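Local structure of putative dehydrogenase (Amycolatopsis orientalis, 5A9S) at residues 63-68 against 87-92; 94-99 against 114-119; 135-140 against 152-157. The protein probably reduces imines to amines with NADPH as hydride donor, as an imine reductase whose N-terminal Rossmann-type domain binds NADP. One frame throughout, in Å; residues are numbered along the deposited sequence.

Contact 1. Residues 63-68 against 87-92. With NAP (NADP nicotinamide-adenine-dinucleotide phosphate), chain D.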
loop_
_atom_site.group_PDB
_atom_site.type_symbol
_atom_site.label_atom_id
_atom_site.label_comp_id
_atom_site.label_asym_id
_atom_site.label_seq_id
_atom_site.Cartn_x
_atom_site.Cartn_y
_atom_site.Cartn_z
ATOM N N ARG A 63 -1.501 3.299 40.483
ATOM C CA ARG A 63 -0.295 3.980 40.107
ATOM C C ARG A 63 -0.247 4.133 38.563
ATOM O O ARG A 63 0.270 5.142 38.067
ATOM C CB ARG A 63 0.980 3.260 40.572
ATOM C CG ARG A 63 2.172 4.173 40.352
ATOM C CD ARG A 63 3.550 3.664 40.707
ATOM N NE ARG A 63 4.483 4.765 40.413
ATOM C CZ ARG A 63 5.470 4.778 39.500
ATOM N NH1 ARG A 63 5.772 3.730 38.731
ATOM N NH2 ARG A 63 6.207 5.873 39.386
ATOM N N LEU A 64 -0.724 3.140 37.820
ATOM C CA LEU A 64 -0.795 3.238 36.343
ATOM C C LEU A 64 -2.167 3.709 35.864
ATOM O O LEU A 64 -3.198 3.055 36.160
ATOM C CB LEU A 64 -0.505 1.909 35.694
ATOM C CG LEU A 64 -0.457 1.918 34.151
ATOM C CD1 LEU A 64 0.726 2.725 33.661
ATOM C CD2 LEU A 64 -0.432 0.508 33.608
ATOM N N LEU A 65 -2.150 4.805 35.083
ATOM C CA LEU A 65 -3.351 5.450 34.544
ATOM C C LEU A 65 -3.321 5.426 32.989
ATOM O O LEU A 65 -2.481 6.054 32.346
ATOM C CB LEU A 65 -3.466 6.897 35.019
ATOM C CG LEU A 65 -3.124 7.236 36.493
ATOM C CD1 LEU A 65 -3.067 8.733 36.707
ATOM C CD2 LEU A 65 -4.077 6.558 37.504
ATOM N N VAL A 66 -4.256 4.699 32.414
ATOM C CA VAL A 66 -4.335 4.540 30.989
ATOM C C VAL A 66 -5.403 5.500 30.553
ATOM O O VAL A 66 -6.527 5.381 31.007
ATOM C CB VAL A 66 -4.670 3.098 30.618
ATOM C CG1 VAL A 66 -4.939 2.989 29.129
ATOM C CG2 VAL A 66 -3.542 2.200 31.072
ATOM N N VAL A 67 -5.050 6.463 29.692
ATOM C CA VAL A 67 -5.954 7.528 29.236
ATOM C C VAL A 67 -6.271 7.363 27.759
ATOM O O VAL A 67 -5.381 7.280 26.929
ATOM C CB VAL A 67 -5.385 8.933 29.509
ATOM C CG1 VAL A 67 -6.404 9.995 29.122
ATOM C CG2 VAL A 67 -5.041 9.077 30.987
ATOM N N CYS A 68 -7.566 7.292 27.457
ATOM C CA CYS A 68 -8.065 7.124 26.109
ATOM C C CYS A 68 -9.289 8.017 25.910
ATOM O O CYS A 68 -10.432 7.572 25.900
ATOM C CB CYS A 68 -8.409 5.672 25.812
ATOM S SG CYS A 68 -8.581 5.475 24.025
ATOM N N ARG A 87 0.618 13.165 41.546
ATOM C CA ARG A 87 2.018 13.057 41.931
ATOM C C ARG A 87 2.451 11.607 42.174
ATOM O O ARG A 87 1.738 10.861 42.796
ATOM C CB ARG A 87 2.340 13.937 43.145
ATOM C CG ARG A 87 3.837 13.961 43.494
ATOM C CD ARG A 87 4.231 15.147 44.388
ATOM N NE ARG A 87 4.199 16.431 43.673
ATOM C CZ ARG A 87 5.169 16.918 42.866
ATOM N NH1 ARG A 87 6.331 16.257 42.645
ATOM N NH2 ARG A 87 4.979 18.094 42.252
ATOM N N GLY A 88 3.586 11.200 41.579
ATOM C CA GLY A 88 4.117 9.856 41.739
ATOM C C GLY A 88 3.393 8.774 40.942
ATOM O O GLY A 88 3.688 7.600 41.097
ATOM N N ARG A 89 2.433 9.138 40.104
ATOM C CA ARG A 89 1.738 8.152 39.260
ATOM C C ARG A 89 2.303 8.195 37.821
ATOM O O ARG A 89 3.219 8.979 37.545
ATOM C CB ARG A 89 0.221 8.422 39.306
ATOM C CG ARG A 89 -0.295 8.175 40.691
ATOM C CD ARG A 89 -1.758 8.457 40.854
ATOM N NE ARG A 89 -1.974 8.661 42.274
ATOM C CZ ARG A 89 -2.157 7.700 43.164
ATOM N NH1 ARG A 89 -2.228 6.418 42.838
ATOM N NH2 ARG A 89 -2.316 8.034 44.419
ATOM N N VAL A 90 1.777 7.350 36.950
ATOM C CA VAL A 90 2.205 7.267 35.548
ATOM C C VAL A 90 0.991 7.317 34.648
ATOM O O VAL A 90 0.093 6.539 34.810
ATOM C CB VAL A 90 2.992 5.963 35.232
ATOM C CG1 VAL A 90 3.219 5.815 33.741
ATOM C CG2 VAL A 90 4.336 5.978 35.943
ATOM N N VAL A 91 1.020 8.217 33.687
ATOM C CA VAL A 91 0.015 8.287 32.627
ATOM C C VAL A 91 0.526 7.684 31.325
ATOM O O VAL A 91 1.588 8.049 30.865
ATOM C CB VAL A 91 -0.363 9.753 32.360
ATOM C CG1 VAL A 91 -1.213 9.902 31.103
ATOM C CG2 VAL A 91 -1.114 10.282 33.573
ATOM N N VAL A 92 -0.285 6.803 30.734
ATOM C CA VAL A 92 -0.103 6.266 29.422
ATOM C C VAL A 92 -1.188 6.856 28.593
ATOM O O VAL A 92 -2.343 6.482 28.760
ATOM C CB VAL A 92 -0.204 4.719 29.433
ATOM C CG1 VAL A 92 -0.099 4.144 28.033
ATOM C CG2 VAL A 92 0.899 4.168 30.337
HETATM P PA NAP D . -13.601 8.737 20.770
HETATM O O1A NAP D . -14.870 9.439 20.298
HETATM O O2A NAP D . -12.314 9.120 20.053
HETATM O O5B NAP D . -13.488 9.084 22.340
HETATM C C5B NAP D . -14.620 8.911 23.178
HETATM C C4B NAP D . -14.160 8.989 24.612
HETATM O O4B NAP D . -13.523 10.252 24.865
HETATM C C3B NAP D . -15.354 8.912 25.540
HETATM O O3B NAP D . -14.972 8.198 26.705
HETATM C C2B NAP D . -15.616 10.357 25.858
HETATM O O2B NAP D . -16.359 10.594 27.058
HETATM C C1B NAP D . -14.204 10.900 25.940
HETATM N N9A NAP D . -14.255 12.375 25.879
HETATM C C8A NAP D . -14.578 13.149 24.828
HETATM N N7A NAP D . -14.537 14.460 25.149
HETATM C C5A NAP D . -14.197 14.518 26.444
HETATM C C6A NAP D . -13.973 15.589 27.432
HETATM N N6A NAP D . -14.127 16.874 27.045
HETATM N N1A NAP D . -13.617 15.221 28.688
HETATM C C2A NAP D . -13.473 13.937 29.059
HETATM N N3A NAP D . -13.657 12.918 28.204
HETATM C C4A NAP D . -14.008 13.142 26.921
HETATM O O3 NAP D . -13.855 7.109 20.911
HETATM P PN NAP D . -12.873 5.881 21.393
HETATM O O1N NAP D . -13.110 4.698 20.488
HETATM O O2N NAP D . -12.772 5.664 22.915
HETATM O O5D NAP D . -11.444 6.421 20.906
HETATM C C5D NAP D . -10.392 6.888 21.737
HETATM C C4D NAP D . -9.201 7.132 20.807
HETATM O O4D NAP D . -8.456 5.964 20.416
HETATM C C3D NAP D . -9.635 7.782 19.468
HETATM O O3D NAP D . -9.757 9.208 19.498
HETATM C C2D NAP D . -8.647 7.325 18.427
HETATM O O2D NAP D . -7.814 8.382 17.987
HETATM C C1D NAP D . -7.882 6.167 19.094
HETATM N N1N NAP D . -7.985 5.009 18.171
HETATM C C2N NAP D . -9.221 4.573 17.775
HETATM C C3N NAP D . -9.381 3.497 16.883
HETATM C C7N NAP D . -10.755 3.041 16.488
HETATM O O7N NAP D . -10.888 2.568 15.353
HETATM N N7N NAP D . -11.779 3.141 17.360
HETATM C C4N NAP D . -8.242 2.852 16.372
HETATM C C5N NAP D . -6.990 3.316 16.766
HETATM C C6N NAP D . -6.875 4.405 17.667
HETATM P P2B NAP D . -17.968 10.624 26.989
HETATM O O1X NAP D . -18.350 11.179 28.344
HETATM O O2X NAP D . -18.269 11.687 25.962
HETATM O O3X NAP D . -18.325 9.162 26.625
#
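The side chain of Arg63, the residue just before strand 64-67, reaches across to the loop that leads into strand 90-92: its NE donates to Gly88 O at 3.0 Å, with Gly88 O 19° out of the guanidinium plane. CG lies anti to the backbone N (chi1 -170°) and the chain stays extended to NE, which carries the flat group over Val90, whose CG2 rests against one face near the rim. NH1 forms a salt bridge with Glu146 and a hydrogen bond with Tyr147 OH of helix 141-152, so a lysine in its place would probably lose either the hold on Gly88 O or the partners on that helix, having one nitrogen where the guanidinium has three. Beyond it run strands 64-67 and 90-92, parallel neighbours at the centre of the Rossmann-type sheet. Four backbone bonds, from Val90 N to Arg63 O through Val67 N to Val92 O, join them. Branched aliphatic residues suit strands covered on both faces. On one, Leu64 CD1 fits against Val92 CG2 at 3.6 Å and Val90 CG1; on the other, Val91 sends CG2 to Leu65 CD1 and CG1 to Val67 CG2. At the C-terminal end, Cys68 SG lies 3.2 Å from C5D of the bound NADP.

Contact 2. Residues 94-99 against 114-119. With NAP (NADP nicotinamide-adenine-dinucleotide phosphate), chain D.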
loop_
_atom_site.group_PDB
_atom_site.type_symbol
_atom_site.label_atom_id
_atom_site.label_comp_id
_atom_site.label_asym_id
_atom_site.label_seq_id
_atom_site.Cartn_x
_atom_site.Cartn_y
_atom_site.Cartn_z
ATOM N N LEU A 94 -3.105 7.498 25.291
ATOM C CA LEU A 94 -3.316 6.753 24.052
ATOM C C LEU A 94 -4.153 7.512 23.025
ATOM O O LEU A 94 -4.606 6.920 22.050
ATOM C CB LEU A 94 -3.949 5.416 24.389
ATOM C CG LEU A 94 -3.140 4.124 24.594
ATOM C CD1 LEU A 94 -1.645 4.171 24.490
ATOM C CD2 LEU A 94 -3.538 3.389 25.819
ATOM N N ASN A 95 -4.336 8.790 23.258
ATOM C CA ASN A 95 -5.060 9.569 22.324
ATOM C C ASN A 95 -4.672 10.991 22.033
ATOM O O ASN A 95 -5.537 11.836 21.939
ATOM C CB ASN A 95 -6.582 9.393 22.385
ATOM C CG ASN A 95 -7.280 9.758 21.060
ATOM O OD1 ASN A 95 -6.724 9.595 20.014
ATOM N ND2 ASN A 95 -8.485 10.254 21.129
ATOM N N SER A 96 -3.390 11.272 21.878
ATOM C CA SER A 96 -2.987 12.578 21.303
ATOM C C SER A 96 -3.179 12.581 19.773
ATOM O O SER A 96 -2.999 11.553 19.086
ATOM C CB SER A 96 -1.537 12.947 21.584
ATOM O OG SER A 96 -1.115 12.558 22.820
ATOM N N GLY A 97 -3.517 13.777 19.288
ATOM C CA GLY A 97 -3.739 14.048 17.898
ATOM C C GLY A 97 -2.433 14.343 17.178
ATOM O O GLY A 97 -2.264 13.787 16.086
ATOM N N THR A 98 -1.554 15.225 17.713
ATOM C CA THR A 98 -0.340 15.658 16.995
ATOM C C THR A 98 0.816 15.607 17.926
ATOM O O THR A 98 0.605 15.589 19.161
ATOM C CB THR A 98 -0.422 17.128 16.498
ATOM O OG1 THR A 98 -0.335 17.991 17.605
ATOM C CG2 THR A 98 -1.716 17.426 15.832
ATOM N N PRO A 99 2.055 15.668 17.376
ATOM C CA PRO A 99 3.211 15.618 18.261
ATOM C C PRO A 99 3.304 16.771 19.245
ATOM O O PRO A 99 3.726 16.588 20.369
ATOM C CB PRO A 99 4.423 15.651 17.269
ATOM C CG PRO A 99 3.861 15.031 16.037
ATOM C CD PRO A 99 2.448 15.503 15.973
ATOM N N THR A 114 4.217 13.489 37.553
ATOM C CA THR A 114 3.739 12.183 37.026
ATOM C C THR A 114 4.587 11.724 35.833
ATOM O O THR A 114 5.038 12.566 35.039
ATOM C CB THR A 114 2.207 12.054 36.894
ATOM O OG1 THR A 114 1.857 11.549 35.628
ATOM C CG2 THR A 114 1.496 13.330 37.166
ATOM N N GLY A 115 4.927 10.421 35.806
ATOM C CA GLY A 115 5.551 9.800 34.607
ATOM C C GLY A 115 4.603 9.810 33.406
ATOM O O GLY A 115 3.351 9.814 33.567
ATOM N N TYR A 116 5.173 9.814 32.205
ATOM C CA TYR A 116 4.394 9.935 30.949
ATOM C C TYR A 116 4.886 9.038 29.806
ATOM O O TYR A 116 6.062 9.042 29.461
ATOM C CB TYR A 116 4.403 11.373 30.470
ATOM C CG TYR A 116 3.448 11.628 29.342
ATOM C CD1 TYR A 116 2.090 11.815 29.591
ATOM C CD2 TYR A 116 3.883 11.679 28.032
ATOM C CE1 TYR A 116 1.196 12.080 28.566
ATOM C CE2 TYR A 116 3.008 11.952 26.992
ATOM C CZ TYR A 116 1.655 12.152 27.244
ATOM O OH TYR A 116 0.760 12.369 26.199
ATOM N N LEU A 117 3.980 8.264 29.240
ATOM C CA LEU A 117 4.195 7.592 27.992
ATOM C C LEU A 117 3.091 8.022 27.063
ATOM O O LEU A 117 1.923 8.033 27.451
ATOM C CB LEU A 117 4.087 6.085 28.129
ATOM C CG LEU A 117 5.167 5.321 28.834
ATOM C CD1 LEU A 117 4.810 3.813 28.849
ATOM C CD2 LEU A 117 6.509 5.556 28.136
ATOM N N ASP A 118 3.442 8.265 25.817
ATOM C CA ASP A 118 2.463 8.482 24.781
ATOM C C ASP A 118 2.433 7.208 23.896
ATOM O O ASP A 118 3.477 6.650 23.528
ATOM C CB ASP A 118 2.817 9.742 23.993
ATOM C CG ASP A 118 1.584 10.370 23.342
ATOM O OD1 ASP A 118 1.308 9.927 22.233
ATOM O OD2 ASP A 118 0.884 11.257 23.951
ATOM N N GLY A 119 1.256 6.781 23.515
ATOM C CA GLY A 119 1.057 5.535 22.722
ATOM C C GLY A 119 0.102 5.751 21.592
ATOM O O GLY A 119 -0.783 6.613 21.693
HETATM P PA NAP D . -13.601 8.737 20.770
HETATM O O1A NAP D . -14.870 9.439 20.298
HETATM O O2A NAP D . -12.314 9.120 20.053
HETATM O O5B NAP D . -13.488 9.084 22.340
HETATM C C5B NAP D . -14.620 8.911 23.178
HETATM C C4B NAP D . -14.160 8.989 24.612
HETATM O O4B NAP D . -13.523 10.252 24.865
HETATM C C3B NAP D . -15.354 8.912 25.540
HETATM O O3B NAP D . -14.972 8.198 26.705
HETATM C C2B NAP D . -15.616 10.357 25.858
HETATM O O2B NAP D . -16.359 10.594 27.058
HETATM C C1B NAP D . -14.204 10.900 25.940
HETATM N N9A NAP D . -14.255 12.375 25.879
HETATM C C8A NAP D . -14.578 13.149 24.828
HETATM N N7A NAP D . -14.537 14.460 25.149
HETATM C C5A NAP D . -14.197 14.518 26.444
HETATM C C6A NAP D . -13.973 15.589 27.432
HETATM N N6A NAP D . -14.127 16.874 27.045
HETATM N N1A NAP D . -13.617 15.221 28.688
HETATM C C2A NAP D . -13.473 13.937 29.059
HETATM N N3A NAP D . -13.657 12.918 28.204
HETATM C C4A NAP D . -14.008 13.142 26.921
HETATM O O3 NAP D . -13.855 7.109 20.911
HETATM P PN NAP D . -12.873 5.881 21.393
HETATM O O1N NAP D . -13.110 4.698 20.488
HETATM O O2N NAP D . -12.772 5.664 22.915
HETATM O O5D NAP D . -11.444 6.421 20.906
HETATM C C5D NAP D . -10.392 6.888 21.737
HETATM C C4D NAP D . -9.201 7.132 20.807
HETATM O O4D NAP D . -8.456 5.964 20.416
HETATM C C3D NAP D . -9.635 7.782 19.468
HETATM O O3D NAP D . -9.757 9.208 19.498
HETATM C C2D NAP D . -8.647 7.325 18.427
HETATM O O2D NAP D . -7.814 8.382 17.987
HETATM C C1D NAP D . -7.882 6.167 19.094
HETATM N N1N NAP D . -7.985 5.009 18.171
HETATM C C2N NAP D . -9.221 4.573 17.775
HETATM C C3N NAP D . -9.381 3.497 16.883
HETATM C C7N NAP D . -10.755 3.041 16.488
HETATM O O7N NAP D . -10.888 2.568 15.353
HETATM N N7N NAP D . -11.779 3.141 17.360
HETATM C C4N NAP D . -8.242 2.852 16.372
HETATM C C5N NAP D . -6.990 3.316 16.766
HETATM C C6N NAP D . -6.875 4.405 17.667
HETATM P P2B NAP D . -17.968 10.624 26.989
HETATM O O1X NAP D . -18.350 11.179 28.344
HETATM O O2X NAP D . -18.269 11.687 25.962
HETATM O O3X NAP D . -18.325 9.162 26.625
HETATM O O HOH W 1 -1.224 9.447 21.900
#
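Ser96 OG donates a short hydrogen bond, 2.6 Å, to Asp118 OD2, and this direct link between side chains is the main polar tie of the contact. It uses the syn lone pair of OD2, while Tyr116 OH, 2.5 Å away, donates to the anti lone pair of the same oxygen. Asp118 CG stands anti to the backbone N (chi1 -155°), which swings the carboxylate from strand 115-119 toward the loop. Tyr116 OH is also bonded to Asn93.

Water extends the link: it accepts from Ser96 N at 2.8 Å and lies within hydrogen-bonding distance of Asp118 OD1, 2.6 Å, and Gly119 O.

Apolar contact is confined to Leu94, whose CD1 lies 3.5 Å from Gly119 CA. Glycine suits the place, since in this conformation of Leu94 there is little room for a CB. Leu94 CA also makes a CA-H...O contact with Gly119 O.

Toward the cofactor, Asn95 OD1 accepts from NADP O2D at 2.6 Å, and its ND2 bonds to Leu69 O. The loop follows strand 90-93 of the Rossmann-type fold and leads into helix 99-111, with Thr98 at the N-cap.

Two hydroxyl donors on one carboxylate oxygen would probably stabilise Asp118 as an anion in this buried setting, and its hold on Ser96 probably helps to steady the loop next to Asn95, which binds the ribose hydroxyl O2D of NADP.

Contact 3. Residues 135-140 against 152-157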
loop_
_atom_site.group_PDB
_atom_site.type_symbol
_atom_site.label_atom_id
_atom_site.label_comp_id
_atom_site.label_asym_id
_atom_site.label_seq_id
_atom_site.Cartn_x
_atom_site.Cartn_y
_atom_site.Cartn_z
ATOM N N PHE A 135 0.750 -1.691 19.567
ATOM C CA PHE A 135 0.692 -0.351 20.112
ATOM C C PHE A 135 2.126 0.197 20.006
ATOM O O PHE A 135 3.076 -0.465 20.413
ATOM C CB PHE A 135 0.317 -0.363 21.598
ATOM C CG PHE A 135 -1.134 -0.539 21.897
ATOM C CD1 PHE A 135 -1.915 -1.513 21.289
ATOM C CD2 PHE A 135 -1.711 0.213 22.936
ATOM C CE1 PHE A 135 -3.250 -1.708 21.638
ATOM C CE2 PHE A 135 -3.032 -0.007 23.312
ATOM C CZ PHE A 135 -3.805 -0.956 22.639
ATOM N N LEU A 136 2.237 1.412 19.523
ATOM C CA LEU A 136 3.507 2.153 19.473
ATOM C C LEU A 136 3.605 3.087 20.685
ATOM O O LEU A 136 2.640 3.752 20.997
ATOM C CB LEU A 136 3.555 3.001 18.215
ATOM C CG LEU A 136 3.374 2.279 16.872
ATOM C CD1 LEU A 136 3.648 3.215 15.761
ATOM C CD2 LEU A 136 4.239 1.043 16.750
ATOM N N TYR A 137 4.759 3.101 21.354
ATOM C CA TYR A 137 4.991 3.911 22.514
ATOM C C TYR A 137 6.211 4.788 22.331
ATOM O O TYR A 137 7.208 4.408 21.693
ATOM C CB TYR A 137 5.218 3.035 23.778
ATOM C CG TYR A 137 4.003 2.271 24.181
ATOM C CD1 TYR A 137 2.984 2.897 24.892
ATOM C CD2 TYR A 137 3.813 0.947 23.777
ATOM C CE1 TYR A 137 1.829 2.221 25.216
ATOM C CE2 TYR A 137 2.690 0.232 24.147
ATOM C CZ TYR A 137 1.692 0.875 24.874
ATOM O OH TYR A 137 0.548 0.244 25.220
ATOM N N SER A 138 6.144 5.958 22.960
ATOM C CA SER A 138 7.252 6.828 23.133
ATOM C C SER A 138 7.186 7.528 24.492
ATOM O O SER A 138 6.097 7.848 24.994
ATOM C CB SER A 138 7.357 7.839 21.966
ATOM O OG SER A 138 6.249 8.684 21.773
ATOM N N GLY A 139 8.354 7.765 25.073
ATOM C CA GLY A 139 8.480 8.368 26.413
ATOM C C GLY A 139 9.561 7.643 27.201
ATOM O O GLY A 139 10.220 6.757 26.676
ATOM N N SER A 140 9.753 8.069 28.440
ATOM C CA SER A 140 10.778 7.539 29.327
ATOM C C SER A 140 10.978 6.037 29.209
ATOM O O SER A 140 10.030 5.255 29.372
ATOM C CB SER A 140 10.414 7.857 30.795
ATOM O OG SER A 140 11.162 6.982 31.603
ATOM N N ALA A 152 1.883 -5.111 27.395
ATOM C CA ALA A 152 1.855 -6.262 26.459
ATOM C C ALA A 152 0.519 -6.963 26.430
ATOM O O ALA A 152 0.154 -7.520 25.405
ATOM C CB ALA A 152 2.972 -7.241 26.757
ATOM N N GLY A 153 -0.263 -6.883 27.512
ATOM C CA GLY A 153 -1.595 -7.420 27.470
ATOM C C GLY A 153 -2.524 -6.748 26.459
ATOM O O GLY A 153 -3.532 -7.342 26.035
ATOM N N LEU A 154 -2.220 -5.506 26.106
ATOM C CA LEU A 154 -3.013 -4.767 25.144
ATOM C C LEU A 154 -2.658 -5.015 23.678
ATOM O O LEU A 154 -3.525 -4.980 22.809
ATOM C CB LEU A 154 -2.900 -3.292 25.402
ATOM C CG LEU A 154 -3.656 -2.610 26.512
ATOM C CD1 LEU A 154 -4.578 -3.480 27.354
ATOM C CD2 LEU A 154 -2.734 -1.724 27.332
ATOM N N GLY A 155 -1.388 -5.275 23.435
ATOM C CA GLY A 155 -0.866 -5.365 22.096
ATOM C C GLY A 155 0.617 -5.410 22.256
ATOM O O GLY A 155 1.148 -4.999 23.289
ATOM N N ASP A 156 1.267 -5.961 21.256
ATOM C CA ASP A 156 2.698 -5.985 21.227
ATOM C C ASP A 156 3.207 -4.542 21.337
ATOM O O ASP A 156 2.850 -3.693 20.514
ATOM C CB ASP A 156 3.163 -6.633 19.918
ATOM C CG ASP A 156 4.673 -6.697 19.809
ATOM O OD1 ASP A 156 5.351 -6.847 20.849
ATOM O OD2 ASP A 156 5.174 -6.573 18.673
ATOM N N PRO A 157 3.990 -4.238 22.395
ATOM C CA PRO A 157 4.394 -2.863 22.630
ATOM C C PRO A 157 5.724 -2.562 21.973
ATOM O O PRO A 157 6.722 -3.189 22.303
ATOM C CB PRO A 157 4.512 -2.785 24.162
ATOM C CG PRO A 157 4.775 -4.176 24.624
ATOM C CD PRO A 157 4.439 -5.121 23.496
HETATM O O HOH W 2 0.511 -2.209 24.440
#
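Leu154, on the turn that follows helix 141-152, lays its CB over one face of the Phe135 ring, 4.0 Å from the centroid and 24° off the normal, a CH-pi contact displaced toward the CZ and CE2 rim. Phe135 CG is anti to its carbonyl carbon (chi1 -79°), which brings the ring beside this turn, with CE1 3.5 Å from Leu154 O. That carbonyl is held by Ser133 OG. A flat ring suits the site because one face takes Leu154 CB; Leu20 of helix 15-26 packs on both residues.

Gly155 comes next, leaving the helical path with positive phi. Its CA lies 4.1 Å from Phe135 CD1, and a CB there would come too close to the ring, in keeping with glycine at this position. Its carbonyl accepts from a water that is also hydrogen-bonded to Tyr137 OH, 2.6 Å away and near the plane of the ring.

At Asp156 the chain enters the strand that completes a beta-alpha-beta unit: strand 134-139, helix 141-152, strand 156-159, the last two strands of the sheet, running parallel. Asp156 O accepts from Phe135 N at 3.1 Å, the N-H nearly straight at 174°.

Pro157 pairs with Phe135 across a parallel bridge. Having no N-H to offer, it contributes CA, 3.5 Å from Phe135 O in a CA-H...O contact. Its CB meets Tyr137 CE2 at 3.5 Å, and Phe144 touches the proline as well.

Overall arrangement
All three contacts are largely buried and belong to one mixed sheet, but they lie at different places across it. Contact 1 pairs two central parallel strands through regular backbone bonds and aliphatic packing, with charged side chains, Arg63 and Arg89, at its N-terminal end. Contact 2 joins the loop after strand 90-93 to the next strand through side chains and water. Both reach NADP, contact 2 by a hydrogen bond from O2D to Asn95. Contact 3, at the sheet's edge within this chain, has within its two segments one backbone bond, a water bridge and aromatic packing. Val67 O probably bonds to Leu94 N and Gly115 O to Val91 N, tying contacts 1 and 2; Asp118 N and Ser138 O probably join contacts 2 and 3 across the antiparallel pair.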